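PDB 1U02: trehalose-6-phosphate phosphatase-related protein from Thermoplasma acidophilum, which removes the phosphate from trehalose 6-phosphate to give free trehalose, a magnesium-dependent hydrolysis, and also dephosphorylates para-nitrophenyl phosphate less efficiently. Local coordinates for residues M17-S22 with G105-R110; R84-F89 with K111-L116; Y117-M122 with M150-R155. All coordinates share one frame; numbering follows the deposited sequence.

Interaction 1: M17-S22 with G105-R110; sequences MNPEES and GLRIYR. With NA (sodium ion), chain C.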
loop_
_atom_site.group_PDB
_atom_site.type_symbol
_atom_site.label_atom_id
_atom_site.label_comp_id
_atom_site.label_asym_id
_atom_site.label_seq_id
_atom_site.Cartn_x
_atom_site.Cartn_y
_atom_site.Cartn_z
HETATM N N MSE A 17 -2.678 13.101 7.762
HETATM C CA MSE A 17 -4.125 13.116 7.961
HETATM C C MSE A 17 -4.918 13.166 6.649
HETATM O O MSE A 17 -6.054 12.698 6.594
HETATM C CB MSE A 17 -4.530 14.296 8.850
HETATM C CG MSE A 17 -6.006 14.285 9.237
HETATM SE SE MSE A 17 -6.505 12.690 10.239
HETATM C CE MSE A 17 -6.283 13.377 12.036
ATOM N N ASN A 18 -4.323 13.747 5.609
ATOM C CA ASN A 18 -4.965 13.853 4.294
ATOM C C ASN A 18 -4.206 12.968 3.289
ATOM O O ASN A 18 -3.386 13.456 2.509
ATOM C CB ASN A 18 -4.959 15.311 3.813
ATOM C CG ASN A 18 -5.717 16.250 4.750
ATOM O OD1 ASN A 18 -6.348 15.812 5.715
ATOM N ND2 ASN A 18 -5.656 17.549 4.464
ATOM N N PRO A 19 -4.488 11.654 3.287
ATOM C CA PRO A 19 -3.820 10.710 2.381
ATOM C C PRO A 19 -3.872 11.014 0.888
ATOM O O PRO A 19 -3.039 10.526 0.124
ATOM C CB PRO A 19 -4.464 9.364 2.735
ATOM C CG PRO A 19 -5.817 9.748 3.274
ATOM C CD PRO A 19 -5.503 10.970 4.108
ATOM N N GLU A 20 -4.830 11.824 0.462
ATOM C CA GLU A 20 -4.922 12.146 -0.958
ATOM C C GLU A 20 -3.798 13.085 -1.408
ATOM O O GLU A 20 -3.549 13.238 -2.601
ATOM C CB GLU A 20 -6.275 12.797 -1.271
ATOM C CG GLU A 20 -6.458 14.192 -0.667
ATOM C CD GLU A 20 -6.907 14.175 0.788
ATOM O OE1 GLU A 20 -6.925 13.092 1.420
ATOM O OE2 GLU A 20 -7.245 15.260 1.305
ATOM N N GLU A 21 -3.125 13.707 -0.446
ATOM C CA GLU A 21 -2.053 14.660 -0.740
ATOM C C GLU A 21 -0.651 14.047 -0.806
ATOM O O GLU A 21 0.318 14.751 -1.073
ATOM C CB GLU A 21 -2.040 15.761 0.331
ATOM C CG GLU A 21 -3.353 16.529 0.491
ATOM C CD GLU A 21 -3.274 17.583 1.587
ATOM O OE1 GLU A 21 -2.157 17.828 2.089
ATOM O OE2 GLU A 21 -4.317 18.173 1.945
ATOM N N SER A 22 -0.544 12.745 -0.580
ATOM C CA SER A 22 0.760 12.082 -0.546
ATOM C C SER A 22 1.559 11.918 -1.839
ATOM O O SER A 22 2.049 10.825 -2.145
ATOM C CB SER A 22 0.616 10.723 0.138
ATOM O OG SER A 22 0.135 10.894 1.461
ATOM N N GLY A 105 -17.430 14.503 8.889
ATOM C CA GLY A 105 -16.021 14.315 9.191
ATOM C C GLY A 105 -15.508 13.076 8.484
ATOM O O GLY A 105 -14.332 12.994 8.122
ATOM N N LEU A 106 -16.396 12.106 8.297
ATOM C CA LEU A 106 -16.052 10.878 7.598
ATOM C C LEU A 106 -15.631 11.234 6.175
ATOM O O LEU A 106 -16.250 12.083 5.527
ATOM C CB LEU A 106 -17.260 9.937 7.530
ATOM C CG LEU A 106 -17.105 8.709 6.621
ATOM C CD1 LEU A 106 -16.046 7.783 7.197
ATOM C CD2 LEU A 106 -18.438 7.980 6.484
ATOM N N ARG A 107 -14.573 10.587 5.703
ATOM C CA ARG A 107 -14.091 10.803 4.342
ATOM C C ARG A 107 -14.106 9.447 3.644
ATOM O O ARG A 107 -13.730 8.430 4.235
ATOM C CB ARG A 107 -12.675 11.385 4.360
ATOM C CG ARG A 107 -12.632 12.860 4.760
ATOM C CD ARG A 107 -11.203 13.364 4.912
ATOM N NE ARG A 107 -10.515 12.717 6.026
ATOM C CZ ARG A 107 -9.253 12.961 6.368
ATOM N NH1 ARG A 107 -8.534 13.840 5.674
ATOM N NH2 ARG A 107 -8.713 12.334 7.408
ATOM N N ILE A 108 -14.555 9.427 2.397
ATOM C CA ILE A 108 -14.630 8.182 1.644
ATOM C C ILE A 108 -13.779 8.300 0.384
ATOM O O ILE A 108 -13.996 9.179 -0.445
ATOM C CB ILE A 108 -16.103 7.859 1.278
ATOM C CG1 ILE A 108 -16.921 7.671 2.561
ATOM C CG2 ILE A 108 -16.184 6.582 0.448
ATOM C CD1 ILE A 108 -18.422 7.520 2.337
ATOM N N TYR A 109 -12.798 7.418 0.262
ATOM C CA TYR A 109 -11.905 7.422 -0.886
ATOM C C TYR A 109 -12.258 6.249 -1.785
ATOM O O TYR A 109 -12.064 5.089 -1.423
ATOM C CB TYR A 109 -10.459 7.319 -0.412
ATOM C CG TYR A 109 -10.044 8.491 0.447
ATOM C CD1 TYR A 109 -9.455 9.619 -0.118
ATOM C CD2 TYR A 109 -10.243 8.471 1.824
ATOM C CE1 TYR A 109 -9.065 10.704 0.674
ATOM C CE2 TYR A 109 -9.857 9.549 2.626
ATOM C CZ TYR A 109 -9.269 10.660 2.045
ATOM O OH TYR A 109 -8.882 11.725 2.838
ATOM N N ARG A 110 -12.787 6.573 -2.958
ATOM C CA ARG A 110 -13.200 5.574 -3.926
ATOM C C ARG A 110 -12.064 5.113 -4.825
ATOM O O ARG A 110 -11.278 5.923 -5.307
ATOM C CB ARG A 110 -14.330 6.137 -4.792
ATOM C CG ARG A 110 -14.787 5.209 -5.897
ATOM C CD ARG A 110 -15.813 5.898 -6.776
ATOM N NE ARG A 110 -16.425 4.984 -7.733
ATOM C CZ ARG A 110 -17.439 5.307 -8.531
ATOM N NH1 ARG A 110 -17.955 6.530 -8.486
ATOM N NH2 ARG A 110 -17.937 4.408 -9.371
HETATM NA NA NA C . 0.730 8.928 3.255
HETATM O O HOH W 1 -8.918 15.365 3.366
HETATM O O HOH W 2 -1.105 8.987 4.998
#

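Interaction 2: R84-F89 with K111-L116; sequences RFLGVF and KNLAVL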
loop_
_atom_site.group_PDB
_atom_site.type_symbol
_atom_site.label_atom_id
_atom_site.label_comp_id
_atom_site.label_asym_id
_atom_site.label_seq_id
_atom_site.Cartn_x
_atom_site.Cartn_y
_atom_site.Cartn_z
ATOM N N ARG A 84 -13.350 -9.272 -11.346
ATOM C CA ARG A 84 -14.739 -9.701 -11.186
ATOM C C ARG A 84 -15.443 -8.780 -10.199
ATOM O O ARG A 84 -16.673 -8.713 -10.174
ATOM C CB ARG A 84 -14.811 -11.133 -10.642
ATOM C CG ARG A 84 -14.294 -12.211 -11.585
ATOM C CD ARG A 84 -14.238 -13.557 -10.872
ATOM N NE ARG A 84 -13.298 -13.532 -9.750
ATOM C CZ ARG A 84 -13.125 -14.531 -8.888
ATOM N NH1 ARG A 84 -13.835 -15.649 -9.007
ATOM N NH2 ARG A 84 -12.233 -14.414 -7.913
ATOM N N PHE A 85 -14.653 -8.079 -9.389
ATOM C CA PHE A 85 -15.183 -7.172 -8.371
ATOM C C PHE A 85 -15.340 -5.706 -8.789
ATOM O O PHE A 85 -15.765 -4.882 -7.983
ATOM C CB PHE A 85 -14.303 -7.239 -7.117
ATOM C CG PHE A 85 -14.449 -8.517 -6.341
ATOM C CD1 PHE A 85 -15.441 -8.648 -5.368
ATOM C CD2 PHE A 85 -13.603 -9.598 -6.586
ATOM C CE1 PHE A 85 -15.588 -9.839 -4.645
ATOM C CE2 PHE A 85 -13.740 -10.796 -5.869
ATOM C CZ PHE A 85 -14.735 -10.913 -4.897
ATOM N N LEU A 86 -15.002 -5.374 -10.030
ATOM C CA LEU A 86 -15.121 -3.989 -10.481
ATOM C C LEU A 86 -16.530 -3.406 -10.320
ATOM O O LEU A 86 -16.689 -2.283 -9.843
ATOM C CB LEU A 86 -14.667 -3.857 -11.942
ATOM C CG LEU A 86 -13.170 -4.080 -12.192
ATOM C CD1 LEU A 86 -12.867 -3.988 -13.684
ATOM C CD2 LEU A 86 -12.362 -3.039 -11.423
ATOM N N GLY A 87 -17.551 -4.157 -10.717
ATOM C CA GLY A 87 -18.908 -3.651 -10.579
ATOM C C GLY A 87 -19.325 -3.534 -9.121
ATOM O O GLY A 87 -20.102 -2.650 -8.750
ATOM N N VAL A 88 -18.800 -4.426 -8.290
ATOM C CA VAL A 88 -19.122 -4.439 -6.868
ATOM C C VAL A 88 -18.708 -3.154 -6.160
ATOM O O VAL A 88 -19.516 -2.513 -5.491
ATOM C CB VAL A 88 -18.450 -5.636 -6.164
ATOM C CG1 VAL A 88 -18.769 -5.614 -4.677
ATOM C CG2 VAL A 88 -18.942 -6.929 -6.785
ATOM N N PHE A 89 -17.448 -2.771 -6.307
ATOM C CA PHE A 89 -16.988 -1.563 -5.653
ATOM C C PHE A 89 -17.659 -0.299 -6.172
ATOM O O PHE A 89 -17.761 0.688 -5.444
ATOM C CB PHE A 89 -15.467 -1.496 -5.728
ATOM C CG PHE A 89 -14.810 -2.464 -4.799
ATOM C CD1 PHE A 89 -14.852 -2.246 -3.423
ATOM C CD2 PHE A 89 -14.225 -3.635 -5.277
ATOM C CE1 PHE A 89 -14.324 -3.188 -2.529
ATOM C CE2 PHE A 89 -13.694 -4.581 -4.392
ATOM C CZ PHE A 89 -13.746 -4.354 -3.015
ATOM N N LYS A 111 -11.990 3.802 -5.041
ATOM C CA LYS A 111 -10.980 3.211 -5.913
ATOM C C LYS A 111 -11.669 2.078 -6.671
ATOM O O LYS A 111 -12.697 1.575 -6.225
ATOM C CB LYS A 111 -9.806 2.688 -5.086
ATOM C CG LYS A 111 -9.178 3.798 -4.260
ATOM C CD LYS A 111 -8.142 3.328 -3.283
ATOM C CE LYS A 111 -7.762 4.492 -2.373
ATOM N NZ LYS A 111 -6.548 4.230 -1.576
ATOM N N ASN A 112 -11.117 1.674 -7.810
ATOM C CA ASN A 112 -11.745 0.612 -8.590
ATOM C C ASN A 112 -11.915 -0.711 -7.847
ATOM O O ASN A 112 -12.898 -1.423 -8.068
ATOM C CB ASN A 112 -10.974 0.371 -9.890
ATOM C CG ASN A 112 -11.014 1.567 -10.814
ATOM O OD1 ASN A 112 -12.018 2.271 -10.880
ATOM N ND2 ASN A 112 -9.929 1.794 -11.544
ATOM N N LEU A 113 -10.973 -1.049 -6.973
ATOM C CA LEU A 113 -11.073 -2.309 -6.238
ATOM C C LEU A 113 -11.059 -2.153 -4.723
ATOM O O LEU A 113 -10.660 -3.066 -3.996
ATOM C CB LEU A 113 -9.960 -3.270 -6.672
ATOM C CG LEU A 113 -10.106 -3.753 -8.126
ATOM C CD1 LEU A 113 -8.891 -4.578 -8.543
ATOM C CD2 LEU A 113 -11.392 -4.572 -8.257
ATOM N N ALA A 114 -11.511 -1.003 -4.243
ATOM C CA ALA A 114 -11.561 -0.772 -2.804
ATOM C C ALA A 114 -12.214 0.558 -2.492
ATOM O O ALA A 114 -12.192 1.479 -3.307
ATOM C CB ALA A 114 -10.145 -0.799 -2.208
ATOM N N VAL A 115 -12.820 0.635 -1.314
ATOM C CA VAL A 115 -13.433 1.865 -0.836
ATOM C C VAL A 115 -12.892 2.003 0.572
ATOM O O VAL A 115 -13.108 1.140 1.427
ATOM C CB VAL A 115 -14.972 1.801 -0.795
ATOM C CG1 VAL A 115 -15.519 3.119 -0.252
ATOM C CG2 VAL A 115 -15.517 1.547 -2.197
ATOM N N LEU A 116 -12.165 3.085 0.800
ATOM C CA LEU A 116 -11.548 3.334 2.088
ATOM C C LEU A 116 -12.315 4.397 2.868
ATOM O O LEU A 116 -12.567 5.493 2.362
ATOM C CB LEU A 116 -10.089 3.757 1.859
ATOM C CG LEU A 116 -9.143 3.992 3.041
ATOM C CD1 LEU A 116 -7.697 3.852 2.572
ATOM C CD2 LEU A 116 -9.388 5.370 3.620
HETATM O O HOH W 3 -14.924 -0.229 -9.530
HETATM O O HOH W 4 -15.510 2.239 -5.453
#

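Interaction 3: Y117-M122 with M150-R155; sequences YHLGLM and MIIELR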
loop_
_atom_site.group_PDB
_atom_site.type_symbol
_atom_site.label_atom_id
_atom_site.label_comp_id
_atom_site.label_asym_id
_atom_site.label_seq_id
_atom_site.Cartn_x
_atom_site.Cartn_y
_atom_site.Cartn_z
ATOM N N TYR A 117 -12.704 4.055 4.091
ATOM C CA TYR A 117 -13.428 4.978 4.950
ATOM C C TYR A 117 -12.429 5.498 5.981
ATOM O O TYR A 117 -11.859 4.716 6.749
ATOM C CB TYR A 117 -14.592 4.252 5.639
ATOM C CG TYR A 117 -15.580 3.650 4.661
ATOM C CD1 TYR A 117 -16.697 4.368 4.228
ATOM C CD2 TYR A 117 -15.364 2.386 4.122
ATOM C CE1 TYR A 117 -17.575 3.837 3.277
ATOM C CE2 TYR A 117 -16.229 1.844 3.174
ATOM C CZ TYR A 117 -17.329 2.571 2.753
ATOM O OH TYR A 117 -18.173 2.027 1.813
ATOM N N HIS A 118 -12.195 6.809 5.976
ATOM C CA HIS A 118 -11.253 7.413 6.913
ATOM C C HIS A 118 -12.043 8.073 8.034
ATOM O O HIS A 118 -12.835 8.989 7.798
ATOM C CB HIS A 118 -10.380 8.457 6.207
ATOM C CG HIS A 118 -9.093 8.754 6.919
ATOM N ND1 HIS A 118 -9.040 9.108 8.252
ATOM C CD2 HIS A 118 -7.810 8.733 6.486
ATOM C CE1 HIS A 118 -7.779 9.287 8.609
ATOM N NE2 HIS A 118 -7.012 9.064 7.555
ATOM N N LEU A 119 -11.827 7.603 9.256
ATOM C CA LEU A 119 -12.543 8.142 10.407
ATOM C C LEU A 119 -11.757 9.197 11.174
ATOM O O LEU A 119 -12.183 9.634 12.234
ATOM C CB LEU A 119 -12.932 7.003 11.364
ATOM C CG LEU A 119 -14.060 6.061 10.913
ATOM C CD1 LEU A 119 -13.651 5.321 9.652
ATOM C CD2 LEU A 119 -14.385 5.072 12.032
ATOM N N GLY A 120 -10.621 9.612 10.629
ATOM C CA GLY A 120 -9.786 10.592 11.299
ATOM C C GLY A 120 -10.427 11.890 11.767
ATOM O O GLY A 120 -10.168 12.340 12.882
ATOM N N LEU A 121 -11.266 12.493 10.937
ATOM C CA LEU A 121 -11.893 13.764 11.298
ATOM C C LEU A 121 -13.263 13.595 11.925
ATOM O O LEU A 121 -13.908 14.567 12.309
ATOM C CB LEU A 121 -12.023 14.642 10.055
ATOM C CG LEU A 121 -10.740 14.897 9.259
ATOM C CD1 LEU A 121 -11.083 15.682 7.998
ATOM C CD2 LEU A 121 -9.742 15.651 10.117
HETATM N N MSE A 122 -13.691 12.347 12.032
HETATM C CA MSE A 122 -15.002 12.010 12.565
HETATM C C MSE A 122 -15.102 12.029 14.092
HETATM O O MSE A 122 -14.121 11.772 14.797
HETATM C CB MSE A 122 -15.370 10.624 12.058
HETATM C CG MSE A 122 -16.829 10.359 11.912
HETATM SE SE MSE A 122 -17.014 8.488 11.531
HETATM C CE MSE A 122 -18.202 8.035 12.991
HETATM N N MSE A 150 -7.394 4.575 12.185
HETATM C CA MSE A 150 -8.352 5.593 11.756
HETATM C C MSE A 150 -8.927 5.208 10.403
HETATM O O MSE A 150 -9.605 6.011 9.764
HETATM C CB MSE A 150 -7.678 6.960 11.610
HETATM C CG MSE A 150 -7.026 7.495 12.864
HETATM SE SE MSE A 150 -6.375 9.291 12.553
HETATM C CE MSE A 150 -5.024 8.894 11.234
ATOM N N ILE A 151 -8.659 3.976 9.983
ATOM C CA ILE A 151 -9.099 3.484 8.685
ATOM C C ILE A 151 -9.845 2.157 8.685
ATOM O O ILE A 151 -9.510 1.244 9.433
ATOM C CB ILE A 151 -7.881 3.290 7.747
ATOM C CG1 ILE A 151 -7.213 4.635 7.478
ATOM C CG2 ILE A 151 -8.314 2.634 6.445
ATOM C CD1 ILE A 151 -8.112 5.595 6.785
ATOM N N ILE A 152 -10.855 2.069 7.826
ATOM C CA ILE A 152 -11.617 0.848 7.628
ATOM C C ILE A 152 -11.763 0.765 6.110
ATOM O O ILE A 152 -12.310 1.667 5.481
ATOM C CB ILE A 152 -13.017 0.896 8.279
ATOM C CG1 ILE A 152 -12.886 1.072 9.796
ATOM C CG2 ILE A 152 -13.763 -0.410 7.979
ATOM C CD1 ILE A 152 -14.216 1.096 10.525
ATOM N N GLU A 153 -11.261 -0.311 5.521
ATOM C CA GLU A 153 -11.324 -0.444 4.075
ATOM C C GLU A 153 -11.985 -1.729 3.612
ATOM O O GLU A 153 -11.752 -2.801 4.177
ATOM C CB GLU A 153 -9.907 -0.374 3.479
ATOM C CG GLU A 153 -9.873 -0.371 1.950
ATOM C CD GLU A 153 -8.462 -0.291 1.369
ATOM O OE1 GLU A 153 -7.708 -1.282 1.459
ATOM O OE2 GLU A 153 -8.105 0.770 0.817
ATOM N N LEU A 154 -12.826 -1.603 2.590
ATOM C CA LEU A 154 -13.489 -2.747 1.984
ATOM C C LEU A 154 -12.617 -3.087 0.792
ATOM O O LEU A 154 -12.290 -2.212 -0.011
ATOM C CB LEU A 154 -14.896 -2.383 1.513
ATOM C CG LEU A 154 -15.865 -2.072 2.651
ATOM C CD1 LEU A 154 -17.249 -1.772 2.082
ATOM C CD2 LEU A 154 -15.920 -3.265 3.602
ATOM N N ARG A 155 -12.238 -4.352 0.672
ATOM C CA ARG A 155 -11.364 -4.748 -0.414
ATOM C C ARG A 155 -11.670 -6.149 -0.934
ATOM O O ARG A 155 -12.590 -6.814 -0.453
ATOM C CB ARG A 155 -9.913 -4.662 0.068
ATOM C CG ARG A 155 -9.619 -5.552 1.262
ATOM C CD ARG A 155 -8.253 -5.284 1.890
ATOM N NE ARG A 155 -7.863 -6.388 2.766
ATOM C CZ ARG A 155 -6.757 -6.427 3.505
ATOM N NH1 ARG A 155 -5.904 -5.412 3.490
ATOM N NH2 ARG A 155 -6.495 -7.499 4.245
#

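Interaction 1: M17-S22 with G105-R110
Where the cap sheet of this HAD-superfamily phosphatase faces the core domain, Arg107 and Tyr109 on strand 107-111 reach across to the loop that follows strand 3-7. Arg107 turns the NH1/NH2 end of its guanidinium to a single backbone oxygen: NH2 lies 2.8 Å and NH1 2.9 Å from Met17 O, both bonds well bent, near 130°. NH1 also donates to Asn18 OD1 at 2.9 Å, coming from above the amide plane, which stands nearly perpendicular to the guanidinium. The Asn18 amide is steadied from its other end, where ND2 donates almost straight to Glu21 OE2. The selenium of Met17 sits 3.6 Å from Arg107 NH2.

Two residues along the strand, on the same side of the cap sheet, Tyr109 OH donates to Glu20 OE1 at 2.8 Å from above the carboxylate plane. Glu20 bends at chi2 (-83°), which folds its carboxylate back toward the ring, and its OE2 shares a water with Arg107 NH1. Pro19 CG packs 3.8 Å from Tyr109 CZ. Farther along the same loop, Ser22 OG binds a sodium ion together with Asp9 OD1, Pro14 O and a water.

Interaction 2: R84-F89 with K111-L116
Phe89 lays one face of its ring over the Leu113-Ala114 peptide: Leu113 C stands 3.5 Å and Ala114 N 3.6 Å above the ring plane, both over its centre. The ring therefore rests on main chain, with Leu113 O 3.4 Å from Phe89 CE2, while Val115 CG2 comes to the ring edge, 4.0 Å from Phe89 CD1. With CG anti to its own carbonyl carbon (chi1 -74°), the ring is carried off the helix onto this peptide, and Phe89 CB is left close to Asn112 O. One helical turn earlier, Leu86 meets Leu113 methyl to methyl, their CD2 atoms 3.6 Å apart. Leu113 starts out away from the helix, but its CD2 branch comes back to reach Leu86 and, more loosely, Phe85 CB.

An alanine in place of Phe89 would remove the ring and would probably leave the Leu113-Ala114 peptide and Val115 CG2 without the surface they now pack against. No direct hydrogen bond joins the two segments; instead, waters lie between backbone oxygens, one 2.7 Å from Leu86 O and 2.8 Å from Asn112 O, another between Phe89 O and Lys111 O.

Farther out, Tyr78 touches both Leu86 and Leu113, and Val143 packs on Phe89. Lys111 directs its amine away from the helix to a salt bridge with Glu51. The peptide under the ring belongs to a type I turn, Lys111 to Ala114, whose closing backbone bonds are weak. That turn joins strands 107-111 and 114-118 in a beta hairpin, and the start of helix 86-96 packs against it, as part of the alpha/beta cap of this HAD phosphatase.

Interaction 3: Y117-M122 with M150-R155
CG of His118 lies anti to its backbone N (chi1 -159°), which sets the imidazole beside Met150 and Ile151. Ile151 has CG1 anti to its carbonyl carbon and is bent at chi2 (-62°), with its CD1 methyl over one face of the imidazole; the modelled carbons are closer than is physically reasonable, so the exact spacing is doubtful. At the ring's edge, Gly120 N donates to His118 ND1 at 2.9 Å, in the ring plane, which helps fix the imidazole's rotation. Met150 runs alongside His118, pointing the same way, with its CB 3.8 Å from His118 CE1 and its selenium near the ring edge.

Beneath these side chains, the two middle strands, 114-118 and 151-155, of the cap's antiparallel sheet run in opposite directions. Tyr117 and Ile152 form a hydrogen-bonded pair: Tyr117 N donates to Ile152 O at 2.8 Å, and Ile152 N returns a bond to Tyr117 O at 3.0 Å. His118 and Ile151 are the following non-hydrogen-bonded pair. Beyond them Leu119 N donates to Met150 O at 2.8 Å, just where segment 117-122 enters a type I turn from Leu119 to Met122.

On the sheet face opposite His118 and Ile151, Leu154 CD1 comes to the edge of the Tyr117 ring, 3.9 Å from CE2, and Ile152 O also lies at that edge. The phenol's hydroxyl is hydrogen-bonded to Thr96, at the end of helix 86-96. Helix 127-141 packs on this same face, its Ile134 touching both Ile152 and Leu154.

In the fold
All three contacts involve one antiparallel sheet, ordered 107-111, 114-118, 151-155, 144-147. Interaction 1 uses 107-111, one of its two outer strands, interaction 2 the hairpin turn into 114-118, and interaction 3 the pairing of 114-118 with 151-155. The centres of interactions 1 and 3 are about 9 Å apart, bridged by the Arg107 O to His118 N backbone bond; interaction 2 lies about 17 Å from interaction 1 and 16 Å from interaction 3. Along the chain, interactions 1 and 2 alternate their segments, and interaction 3 opens after both have closed. Interactions 2 and 3 lie within the cap, whereas interaction 1 joins it to the core loop near the magnesium-binding Asp9.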